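Side-chain contacts in arylamine n-acetyltransferase NAT (Mycobacterium tuberculosis, PDB 4BGF), which catalyses the transfer of an acetyl group from acetyl-coenzyme A to the amino nitrogen of arylamines: residues 30-35 and 126-131; 110-115 and 177-182; 164-167 and 172-175; 210-213 and 218-221. One frame throughout, in Å; residues are numbered along the deposited sequence.

Interaction 1. Residues 30-35 and 126-131; sequences TVHSRT and VDVGFG
NE2 of His32 is hydrogen-bonded to ND1 of His73 and, on the side of segment 126-131, is pressed by a methyl of Val128: the NE2 to Val128 CG2 distance is 3.2 Å, a tight fit. The other ring nitrogen, ND1, is bonded to Tyr8 OH, so both polar corners of this buried imidazole are engaged and its rotation is fixed. With CG anti to the backbone N (chi1 178°), the ring swings off helix 22-35 to cross the Val128 side chain at about a right angle. Its CD2 corner lies 3.6 Å from Val128 CB and 3.5 Å from CG2, so the valine meets the CD2-NE2 side of the ring. The second methyl, CG1, faces the helix one residue further on and lies 4.1 Å from Ser33 OG, a loose contact; that hydroxyl is bonded to the carbonyl of Val29 one helical turn back. Met77 of helix 70-83 touches both His32 and Val128 and helps to enclose the patch. On the loop itself, Gly129 N donates to Asp127 OD1 (3.0 Å, 154° at the hydrogen), approaching from above the carboxylate plane and forming an Asx turn. Asn74 ND2 is bonded to the same oxygen, and OD2 is bonded to His110 NE2. The contact thus packs helix 22-35 against the loop that presents Asp127, consistent with the aspartate of the Cys-His-Asp catalytic triad of arylamine N-acetyltransferases, here probably Cys70, His110 and Asp127.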
loop_
_atom_site.group_PDB
_atom_site.type_symbol
_atom_site.label_atom_id
_atom_site.label_comp_id
_atom_site.label_asym_id
_atom_site.label_seq_id
_atom_site.Cartn_x
_atom_site.Cartn_y
_atom_site.Cartn_z
ATOM N N THR A 30 2.614 6.800 -9.223
ATOM C CA THR A 30 2.389 5.849 -10.318
ATOM C C THR A 30 3.508 4.818 -10.451
ATOM O O THR A 30 3.255 3.639 -10.492
ATOM C CB THR A 30 2.311 6.574 -11.652
ATOM O OG1 THR A 30 3.518 7.311 -11.818
ATOM C CG2 THR A 30 1.149 7.547 -11.706
ATOM N N VAL A 31 4.751 5.282 -10.531
ATOM C CA VAL A 31 5.904 4.403 -10.674
ATOM C C VAL A 31 6.229 3.556 -9.422
ATOM O O VAL A 31 6.734 2.450 -9.532
ATOM C CB VAL A 31 7.126 5.239 -11.069
ATOM C CG1 VAL A 31 8.277 4.363 -11.406
ATOM C CG2 VAL A 31 6.823 6.065 -12.286
ATOM N N HIS A 32 5.965 4.100 -8.238
ATOM C CA HIS A 32 6.096 3.386 -6.976
ATOM C C HIS A 32 5.143 2.221 -6.986
ATOM O O HIS A 32 5.544 1.085 -6.798
ATOM C CB HIS A 32 5.759 4.335 -5.808
ATOM C CG HIS A 32 5.820 3.699 -4.448
ATOM N ND1 HIS A 32 6.829 3.967 -3.547
ATOM C CD2 HIS A 32 4.982 2.831 -3.821
ATOM C CE1 HIS A 32 6.625 3.279 -2.441
ATOM N NE2 HIS A 32 5.512 2.582 -2.583
ATOM N N SER A 33 3.869 2.535 -7.210
ATOM C CA SER A 33 2.765 1.552 -7.256
ATOM C C SER A 33 3.017 0.415 -8.226
ATOM O O SER A 33 2.593 -0.722 -8.025
ATOM C CB SER A 33 1.476 2.242 -7.681
ATOM O OG SER A 33 1.044 3.125 -6.684
ATOM N N ARG A 34 3.741 0.761 -9.277
ATOM C CA ARG A 34 3.950 -0.087 -10.422
ATOM C C ARG A 34 5.039 -1.102 -10.160
ATOM O O ARG A 34 4.985 -2.192 -10.694
ATOM C CB ARG A 34 4.260 0.814 -11.626
ATOM C CG ARG A 34 4.445 0.142 -12.939
ATOM C CD ARG A 34 5.221 1.058 -13.880
ATOM N NE ARG A 34 4.449 2.224 -14.293
ATOM C CZ ARG A 34 4.956 3.313 -14.868
ATOM N NH1 ARG A 34 6.256 3.437 -15.094
ATOM N NH2 ARG A 34 4.137 4.290 -15.219
ATOM N N THR A 35 5.976 -0.778 -9.279
ATOM C CA THR A 35 7.179 -1.570 -9.127
ATOM C C THR A 35 7.357 -2.195 -7.751
ATOM O O THR A 35 7.839 -3.324 -7.673
ATOM C CB THR A 35 8.436 -0.764 -9.459
ATOM O OG1 THR A 35 8.654 0.190 -8.428
ATOM C CG2 THR A 35 8.308 -0.047 -10.811
ATOM N N VAL A 126 -2.116 11.005 0.158
ATOM C CA VAL A 126 -1.269 10.071 -0.566
ATOM C C VAL A 126 -1.319 8.708 0.148
ATOM O O VAL A 126 -1.175 8.621 1.368
ATOM C CB VAL A 126 0.183 10.630 -0.714
ATOM C CG1 VAL A 126 1.109 9.644 -1.447
ATOM C CG2 VAL A 126 0.161 11.972 -1.407
ATOM N N ASP A 127 -1.571 7.642 -0.606
ATOM C CA ASP A 127 -1.653 6.288 -0.035
ATOM C C ASP A 127 -1.223 5.217 -1.041
ATOM O O ASP A 127 -2.006 4.841 -1.903
ATOM C CB ASP A 127 -3.078 5.983 0.458
ATOM C CG ASP A 127 -3.141 4.742 1.310
ATOM O OD1 ASP A 127 -2.098 4.098 1.467
ATOM O OD2 ASP A 127 -4.218 4.408 1.816
ATOM N N VAL A 128 0.010 4.726 -0.918
ATOM C CA VAL A 128 0.534 3.679 -1.793
ATOM C C VAL A 128 0.588 2.347 -1.038
ATOM O O VAL A 128 1.313 1.446 -1.436
ATOM C CB VAL A 128 1.951 4.037 -2.399
ATOM C CG1 VAL A 128 1.864 5.282 -3.243
ATOM C CG2 VAL A 128 3.037 4.242 -1.318
ATOM N N GLY A 129 -0.196 2.227 0.033
ATOM C CA GLY A 129 -0.073 1.102 0.933
ATOM C C GLY A 129 -1.345 0.360 1.241
ATOM O O GLY A 129 -1.352 -0.485 2.119
ATOM N N PHE A 130 -2.426 0.680 0.538
ATOM C CA PHE A 130 -3.684 0.017 0.758
ATOM C C PHE A 130 -3.821 -1.327 -0.027
ATOM O O PHE A 130 -4.731 -2.104 0.231
ATOM C CB PHE A 130 -4.843 0.981 0.478
ATOM C CG PHE A 130 -6.171 0.438 0.868
ATOM C CD1 PHE A 130 -6.503 0.272 2.199
ATOM C CD2 PHE A 130 -7.085 0.063 -0.092
ATOM C CE1 PHE A 130 -7.711 -0.261 2.568
ATOM C CE2 PHE A 130 -8.302 -0.464 0.256
ATOM C CZ PHE A 130 -8.623 -0.630 1.601
ATOM N N GLY A 131 -2.896 -1.623 -0.929
ATOM C CA GLY A 131 -2.932 -2.896 -1.613
ATOM C C GLY A 131 -3.540 -2.648 -2.960
ATOM O O GLY A 131 -3.421 -1.543 -3.475
#

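Interaction 2. Residues 110-115 and 177-182; sequences HTLLGV and YEFTTQ
His110, at the start of strand 110-116, sets its imidazole against the Tyr177 ring. CG stands anti to the backbone N (chi1 -175°), which carries the ring across to strand 173-179. CD2 sits 3.7 Å above the phenol plane, offset toward the rim, while NE2 comes within 3.6 Å of Tyr177 CE2. The two planes are inclined by 43° with centroids 4.8 Å apart, too oblique for either a stack or a T. His110 NE2 is held by Asp127, and Phe130 meets the histidine and the tyrosine edge-to-face, so the aromatic cluster backs the probable catalytic histidine. The two strands belong to one antiparallel sheet, separated in it by strand 87-95, their N-to-C directions 66° apart; they meet through side chains rather than backbone, in keeping with the barrel-like domain of this enzyme family. Two residues on, Leu112 reaches the same partner strand with both methyls. CD1 approaches the phenol end, 3.7 Å from Tyr177 OH, and also lies over a face of the Phe179 ring. CD2 fills the angle between the aromatics, 4.1 Å from Tyr177 CE1 and 4.2 Å from Phe179 CB. Leu125 of strand 124-126 touches Leu112, Tyr177 and Phe179.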
loop_
_atom_site.group_PDB
_atom_site.type_symbol
_atom_site.label_atom_id
_atom_site.label_comp_id
_atom_site.label_asym_id
_atom_site.label_seq_id
_atom_site.Cartn_x
_atom_site.Cartn_y
_atom_site.Cartn_z
ATOM N N HIS A 110 -4.316 0.713 9.610
ATOM C CA HIS A 110 -3.928 1.316 8.360
ATOM C C HIS A 110 -3.308 2.722 8.585
ATOM O O HIS A 110 -3.597 3.392 9.563
ATOM C CB HIS A 110 -5.117 1.378 7.405
ATOM C CG HIS A 110 -4.752 1.885 6.051
ATOM N ND1 HIS A 110 -3.832 1.249 5.252
ATOM C CD2 HIS A 110 -5.148 2.989 5.379
ATOM C CE1 HIS A 110 -3.688 1.927 4.132
ATOM N NE2 HIS A 110 -4.478 2.980 4.181
ATOM N N THR A 111 -2.428 3.123 7.686
ATOM C CA THR A 111 -1.792 4.401 7.765
ATOM C C THR A 111 -1.690 4.930 6.355
ATOM O O THR A 111 -1.445 4.164 5.423
ATOM C CB THR A 111 -0.404 4.294 8.442
ATOM O OG1 THR A 111 0.125 5.607 8.695
ATOM C CG2 THR A 111 0.562 3.528 7.611
ATOM N N LEU A 112 -1.950 6.221 6.203
ATOM C CA LEU A 112 -1.769 6.933 4.950
ATOM C C LEU A 112 -1.027 8.276 5.255
ATOM O O LEU A 112 -0.561 8.486 6.374
ATOM C CB LEU A 112 -3.132 7.201 4.296
ATOM C CG LEU A 112 -4.117 8.068 5.111
ATOM C CD1 LEU A 112 -5.019 8.800 4.217
ATOM C CD2 LEU A 112 -4.942 7.286 6.156
ATOM N N LEU A 113 -0.952 9.176 4.273
ATOM C CA LEU A 113 -0.205 10.443 4.386
ATOM C C LEU A 113 -1.065 11.610 3.998
ATOM O O LEU A 113 -1.905 11.482 3.118
ATOM C CB LEU A 113 0.997 10.486 3.444
ATOM C CG LEU A 113 1.896 9.271 3.498
ATOM C CD1 LEU A 113 2.988 9.428 2.445
ATOM C CD2 LEU A 113 2.441 9.059 4.912
ATOM N N GLY A 114 -0.824 12.754 4.646
ATOM C CA GLY A 114 -1.366 14.037 4.223
ATOM C C GLY A 114 -0.215 14.962 3.854
ATOM O O GLY A 114 0.564 15.337 4.718
ATOM N N VAL A 115 -0.126 15.334 2.579
ATOM C CA VAL A 115 1.062 15.972 2.032
ATOM C C VAL A 115 0.733 17.391 1.566
ATOM O O VAL A 115 -0.304 17.603 0.949
ATOM C CB VAL A 115 1.669 15.103 0.865
ATOM C CG1 VAL A 115 2.585 15.897 -0.046
ATOM C CG2 VAL A 115 2.405 13.892 1.435
ATOM N N TYR A 177 -11.760 2.891 3.752
ATOM C CA TYR A 177 -11.373 3.097 5.127
ATOM C C TYR A 177 -11.818 4.440 5.671
ATOM O O TYR A 177 -12.252 5.323 4.931
ATOM C CB TYR A 177 -9.865 2.944 5.273
ATOM C CG TYR A 177 -9.016 3.858 4.407
ATOM C CD1 TYR A 177 -8.913 5.212 4.668
ATOM C CD2 TYR A 177 -8.292 3.349 3.365
ATOM C CE1 TYR A 177 -8.145 6.018 3.908
ATOM C CE2 TYR A 177 -7.516 4.153 2.599
ATOM C CZ TYR A 177 -7.440 5.485 2.882
ATOM O OH TYR A 177 -6.633 6.280 2.111
ATOM N N GLU A 178 -11.721 4.572 6.984
ATOM C CA GLU A 178 -12.092 5.793 7.678
ATOM C C GLU A 178 -10.901 6.301 8.520
ATOM O O GLU A 178 -10.153 5.512 9.089
ATOM C CB GLU A 178 -13.340 5.551 8.540
ATOM C CG GLU A 178 -13.188 4.435 9.554
ATOM C CD GLU A 178 -14.511 3.935 10.091
ATOM O OE1 GLU A 178 -15.533 4.616 9.879
ATOM O OE2 GLU A 178 -14.525 2.862 10.732
ATOM N N PHE A 179 -10.726 7.623 8.567
ATOM C CA PHE A 179 -9.574 8.229 9.227
ATOM C C PHE A 179 -9.861 9.620 9.774
ATOM O O PHE A 179 -10.849 10.252 9.403
ATOM C CB PHE A 179 -8.385 8.291 8.275
ATOM C CG PHE A 179 -8.581 9.223 7.107
ATOM C CD1 PHE A 179 -9.384 8.854 6.037
ATOM C CD2 PHE A 179 -7.958 10.465 7.073
ATOM C CE1 PHE A 179 -9.565 9.691 4.969
ATOM C CE2 PHE A 179 -8.145 11.313 5.989
ATOM C CZ PHE A 179 -8.939 10.917 4.937
ATOM N N THR A 180 -8.997 10.072 10.679
ATOM C CA THR A 180 -8.963 11.476 11.077
ATOM C C THR A 180 -7.644 12.053 10.643
ATOM O O THR A 180 -6.716 11.318 10.360
ATOM C CB THR A 180 -9.106 11.688 12.595
ATOM O OG1 THR A 180 -7.926 11.239 13.263
ATOM C CG2 THR A 180 -10.315 10.939 13.137
ATOM N N THR A 181 -7.559 13.375 10.610
ATOM C CA THR A 181 -6.316 14.047 10.208
ATOM C C THR A 181 -5.463 14.424 11.399
ATOM O O THR A 181 -4.777 15.444 11.400
ATOM C CB THR A 181 -6.592 15.315 9.417
ATOM O OG1 THR A 181 -7.587 16.083 10.099
ATOM C CG2 THR A 181 -7.030 14.950 8.027
ATOM N N GLN A 182 -5.508 13.575 12.414
ATOM C CA GLN A 182 -4.643 13.724 13.557
ATOM C C GLN A 182 -3.297 13.121 13.229
ATOM O O GLN A 182 -3.212 11.972 12.833
ATOM C CB GLN A 182 -5.273 13.018 14.724
ATOM C CG GLN A 182 -4.520 13.108 15.994
ATOM C CD GLN A 182 -5.289 12.460 17.122
ATOM O OE1 GLN A 182 -6.477 12.134 16.984
ATOM N NE2 GLN A 182 -4.623 12.270 18.248
#

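Interaction 3. Residues 164-167 and 172-175; sequences VLQA and TWQT
Gln166 runs its side chain out along the face it shares with Thr175, and each atom finds a neighbour. CB touches the indole of Trp173, 3.6 Å from CE3. With CG anti to the carbonyl carbon (chi1 -72°) and the chain extended beyond it, CG passes 3.6 Å from Thr175 OG1. The next atom, Gln166 CD, lies 3.8 Å from the same Thr175 OG1. At the tip, NE2 donates to Thr175 OG1 over 3.0 Å; the hydroxyl oxygen lies in the amide plane and the bond is almost straight, 176° at the hydrogen. OE1 is taken by Arg155 NH2 of the next strand, so both ends of the amide are bonded and its rotation is fixed. Arg155 also makes a cation-pi contact with the Trp173 ring, linking the two side chains a second time. This is the antiparallel hairpin of strands 162-168 and 173-179, near one edge of the larger sheet. Gln166 and Thr175 form a non-hydrogen-bonded pair. The adjoining hydrogen-bonded pair joins Ala167 N to Gln174 O at 3.0 Å and Gln174 N to Ala167 O at 2.7 Å, with Ala167 and Gln174 turned to the other face. Trp173 extends back across the strand: its CZ3 meets the carbonyl oxygen of Gln166 at 3.5 Å, near the ring plane at the edge. The indole and the Gln166 amide are only 13° from parallel, although the two side chains cross at about a right angle. Beyond the glutamine, Val164 CB packs on Thr175 CG2 at 4.2 Å.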
loop_
_atom_site.group_PDB
_atom_site.type_symbol
_atom_site.label_atom_id
_atom_site.label_comp_id
_atom_site.label_asym_id
_atom_site.label_seq_id
_atom_site.Cartn_x
_atom_site.Cartn_y
_atom_site.Cartn_z
ATOM N N VAL A 164 -14.171 9.671 5.161
ATOM C CA VAL A 164 -14.032 8.310 4.644
ATOM C C VAL A 164 -13.585 8.403 3.215
ATOM O O VAL A 164 -14.043 9.263 2.461
ATOM C CB VAL A 164 -15.337 7.430 4.745
ATOM C CG1 VAL A 164 -15.684 7.136 6.169
ATOM C CG2 VAL A 164 -16.490 8.081 4.096
ATOM N N LEU A 165 -12.688 7.502 2.851
ATOM C CA LEU A 165 -12.214 7.408 1.490
ATOM C C LEU A 165 -13.009 6.367 0.704
ATOM O O LEU A 165 -13.045 5.215 1.098
ATOM C CB LEU A 165 -10.723 7.059 1.449
ATOM C CG LEU A 165 -10.241 7.113 0.000
ATOM C CD1 LEU A 165 -9.823 8.515 -0.350
ATOM C CD2 LEU A 165 -9.133 6.194 -0.196
ATOM N N GLN A 166 -13.579 6.801 -0.424
ATOM C CA GLN A 166 -14.384 5.973 -1.333
ATOM C C GLN A 166 -13.773 5.827 -2.715
ATOM O O GLN A 166 -13.179 6.761 -3.223
ATOM C CB GLN A 166 -15.802 6.542 -1.458
ATOM C CG GLN A 166 -16.608 6.313 -0.190
ATOM C CD GLN A 166 -18.023 6.804 -0.232
ATOM O OE1 GLN A 166 -18.332 7.787 -0.892
ATOM N NE2 GLN A 166 -18.897 6.130 0.506
ATOM N N ALA A 167 -13.909 4.635 -3.290
ATOM C CA ALA A 167 -13.562 4.358 -4.692
ATOM C C ALA A 167 -14.784 3.920 -5.500
ATOM O O ALA A 167 -15.627 3.173 -4.998
ATOM C CB ALA A 167 -12.525 3.292 -4.775
ATOM N N THR A 172 -20.505 1.456 -8.292
ATOM C CA THR A 172 -20.867 1.607 -6.897
ATOM C C THR A 172 -19.740 2.360 -6.240
ATOM O O THR A 172 -18.583 2.051 -6.489
ATOM C CB THR A 172 -21.020 0.236 -6.224
ATOM O OG1 THR A 172 -19.848 -0.545 -6.462
ATOM C CG2 THR A 172 -22.190 -0.493 -6.810
ATOM N N TRP A 173 -20.053 3.376 -5.444
ATOM C CA TRP A 173 -19.060 3.926 -4.525
ATOM C C TRP A 173 -18.803 2.933 -3.384
ATOM O O TRP A 173 -19.730 2.547 -2.669
ATOM C CB TRP A 173 -19.529 5.256 -3.966
ATOM C CG TRP A 173 -19.309 6.403 -4.872
ATOM C CD1 TRP A 173 -20.271 7.136 -5.496
ATOM C CD2 TRP A 173 -18.050 6.970 -5.269
ATOM N NE1 TRP A 173 -19.693 8.119 -6.262
ATOM C CE2 TRP A 173 -18.330 8.039 -6.133
ATOM C CE3 TRP A 173 -16.718 6.683 -4.975
ATOM C CZ2 TRP A 173 -17.331 8.818 -6.704
ATOM C CZ3 TRP A 173 -15.727 7.466 -5.552
ATOM C CH2 TRP A 173 -16.040 8.512 -6.405
ATOM N N GLN A 174 -17.547 2.508 -3.227
ATOM C CA GLN A 174 -17.167 1.510 -2.213
ATOM C C GLN A 174 -16.248 2.105 -1.153
ATOM O O GLN A 174 -15.222 2.675 -1.472
ATOM C CB GLN A 174 -16.495 0.308 -2.881
ATOM C CG GLN A 174 -17.456 -0.781 -3.322
ATOM C CD GLN A 174 -16.752 -2.023 -3.815
ATOM O OE1 GLN A 174 -15.619 -1.958 -4.272
ATOM N NE2 GLN A 174 -17.422 -3.162 -3.727
ATOM N N THR A 175 -16.603 1.942 0.112
ATOM C CA THR A 175 -15.876 2.583 1.206
ATOM C C THR A 175 -14.659 1.755 1.609
ATOM O O THR A 175 -14.761 0.590 1.960
ATOM C CB THR A 175 -16.798 2.848 2.421
ATOM O OG1 THR A 175 -17.862 3.741 2.046
ATOM C CG2 THR A 175 -16.020 3.475 3.539
#

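Interaction 4. Residues 210-213 and 218-221; sequences AAVI and RWNL
Val212 and Trp219 lie side by side and point the same way, as do Ile213 and Arg218 on the other face of the hairpin formed by strands 209-214 and 217-222. In the first pair Val212 CG1 rests 4.0 Å from Trp219 CB. Trp219 CG stands beside its own backbone N, anti to the carbonyl carbon (chi1 -63°), and the Val212 carbonyl oxygen lies at the indole's edge, near its plane, 3.5 Å from Trp219 CB. That oxygen also accepts from Trp219 N (3.0 Å), a bond nearly along the C=O axis, while Val212 N donates to Trp219 O at 3.2 Å. The same face carries Ala210 and Leu221, their CB atoms 4.2 Å apart. These two form a hydrogen-bonded pair, Ala210 N to Leu221 O at 2.9 Å and Leu221 N to Ala210 O at 3.0 Å, and helix 242-251 covers them through Leu249 and Val245. On the opposite face the Arg218 chain stretches from CG to NE, bringing NH1 within 3.8 Å of Ile213 CD1, which meets the guanidinium obliquely. NH1 is bonded to the carbonyls of Gly132 and Thr134, and NH2 forms a salt bridge with Glu152. The hairpin interface is therefore backbone bonding and apolar packing, while the buried arginine finds its charge partner outside it and probably ties the 132-134 loop to this sheet.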
loop_
_atom_site.group_PDB
_atom_site.type_symbol
_atom_site.label_atom_id
_atom_site.label_comp_id
_atom_site.label_asym_id
_atom_site.label_seq_id
_atom_site.Cartn_x
_atom_site.Cartn_y
_atom_site.Cartn_z
ATOM N N ALA A 210 -0.986 -10.275 -1.657
ATOM C CA ALA A 210 -0.067 -9.464 -2.480
ATOM C C ALA A 210 -0.817 -8.563 -3.461
ATOM O O ALA A 210 -1.942 -8.837 -3.806
ATOM C CB ALA A 210 0.887 -10.346 -3.231
ATOM N N ALA A 211 -0.197 -7.477 -3.903
ATOM C CA ALA A 211 -0.770 -6.688 -4.997
ATOM C C ALA A 211 0.252 -5.763 -5.688
ATOM O O ALA A 211 1.275 -5.414 -5.113
ATOM C CB ALA A 211 -1.998 -5.920 -4.528
ATOM N N VAL A 212 -0.009 -5.439 -6.955
ATOM C CA VAL A 212 0.791 -4.486 -7.694
ATOM C C VAL A 212 -0.142 -3.857 -8.701
ATOM O O VAL A 212 -1.132 -4.454 -9.029
ATOM C CB VAL A 212 1.986 -5.175 -8.370
ATOM C CG1 VAL A 212 1.546 -5.894 -9.664
ATOM C CG2 VAL A 212 3.095 -4.195 -8.613
ATOM N N ILE A 213 0.155 -2.659 -9.177
ATOM C CA ILE A 213 -0.776 -1.891 -9.980
ATOM C C ILE A 213 -0.140 -1.534 -11.302
ATOM O O ILE A 213 1.013 -1.190 -11.351
ATOM C CB ILE A 213 -1.203 -0.628 -9.214
ATOM C CG1 ILE A 213 -2.109 -1.033 -8.055
ATOM C CG2 ILE A 213 -1.929 0.337 -10.105
ATOM C CD1 ILE A 213 -2.285 -0.005 -7.101
ATOM N N ARG A 218 -5.385 -3.677 -11.878
ATOM C CA ARG A 218 -5.017 -3.874 -10.477
ATOM C C ARG A 218 -4.876 -5.375 -10.204
ATOM O O ARG A 218 -5.878 -6.086 -10.212
ATOM C CB ARG A 218 -6.074 -3.268 -9.559
ATOM C CG ARG A 218 -6.170 -1.776 -9.685
ATOM C CD ARG A 218 -7.420 -1.254 -9.039
ATOM N NE ARG A 218 -7.528 0.210 -9.003
ATOM C CZ ARG A 218 -6.906 1.012 -8.135
ATOM N NH1 ARG A 218 -6.074 0.523 -7.238
ATOM N NH2 ARG A 218 -7.103 2.309 -8.182
ATOM N N TRP A 219 -3.648 -5.851 -9.959
ATOM C CA TRP A 219 -3.386 -7.261 -9.591
ATOM C C TRP A 219 -3.445 -7.565 -8.097
ATOM O O TRP A 219 -2.805 -6.899 -7.296
ATOM C CB TRP A 219 -2.017 -7.697 -10.072
ATOM C CG TRP A 219 -1.872 -7.660 -11.544
ATOM C CD1 TRP A 219 -1.783 -6.559 -12.329
ATOM C CD2 TRP A 219 -1.761 -8.781 -12.410
ATOM N NE1 TRP A 219 -1.624 -6.918 -13.625
ATOM C CE2 TRP A 219 -1.617 -8.284 -13.708
ATOM C CE3 TRP A 219 -1.777 -10.161 -12.208
ATOM C CZ2 TRP A 219 -1.486 -9.112 -14.802
ATOM C CZ3 TRP A 219 -1.657 -10.974 -13.271
ATOM C CH2 TRP A 219 -1.511 -10.461 -14.563
ATOM N N ASN A 220 -4.225 -8.586 -7.749
ATOM C CA ASN A 220 -4.429 -9.025 -6.365
ATOM C C ASN A 220 -4.200 -10.510 -6.239
ATOM O O ASN A 220 -4.653 -11.256 -7.082
ATOM C CB ASN A 220 -5.862 -8.727 -5.940
ATOM C CG ASN A 220 -6.297 -7.307 -6.299
ATOM O OD1 ASN A 220 -6.153 -6.872 -7.448
ATOM N ND2 ASN A 220 -6.820 -6.571 -5.310
ATOM N N LEU A 221 -3.477 -10.936 -5.213
ATOM C CA LEU A 221 -3.360 -12.347 -4.867
ATOM C C LEU A 221 -3.781 -12.514 -3.414
ATOM O O LEU A 221 -3.345 -11.772 -2.550
ATOM C CB LEU A 221 -1.938 -12.854 -5.069
ATOM C CG LEU A 221 -1.677 -14.336 -4.752
ATOM C CD1 LEU A 221 -2.148 -15.231 -5.843
ATOM C CD2 LEU A 221 -0.201 -14.609 -4.490
#

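In the fold
From the N terminus, helix 22-35 meets the loop at 126-131, so interaction 1 closes a loop of some ninety residues. Before it closes, strand 110-116 has opened interaction 2, which ends on strand 173-179: the two cross along the chain and touch near Asp127 and His110, at the probable active site. Interaction 3 is a short hairpin within the span of interaction 2, and strand 173-179 serves both. Interaction 4 follows as a separate hairpin of the five-stranded sheet; Val212 packs against the helix end at Ser33 and Arg34, joining it to interaction 1. Interactions 2 and 4 lie on opposite sides of the chain's centre, about 22 Å apart between centres.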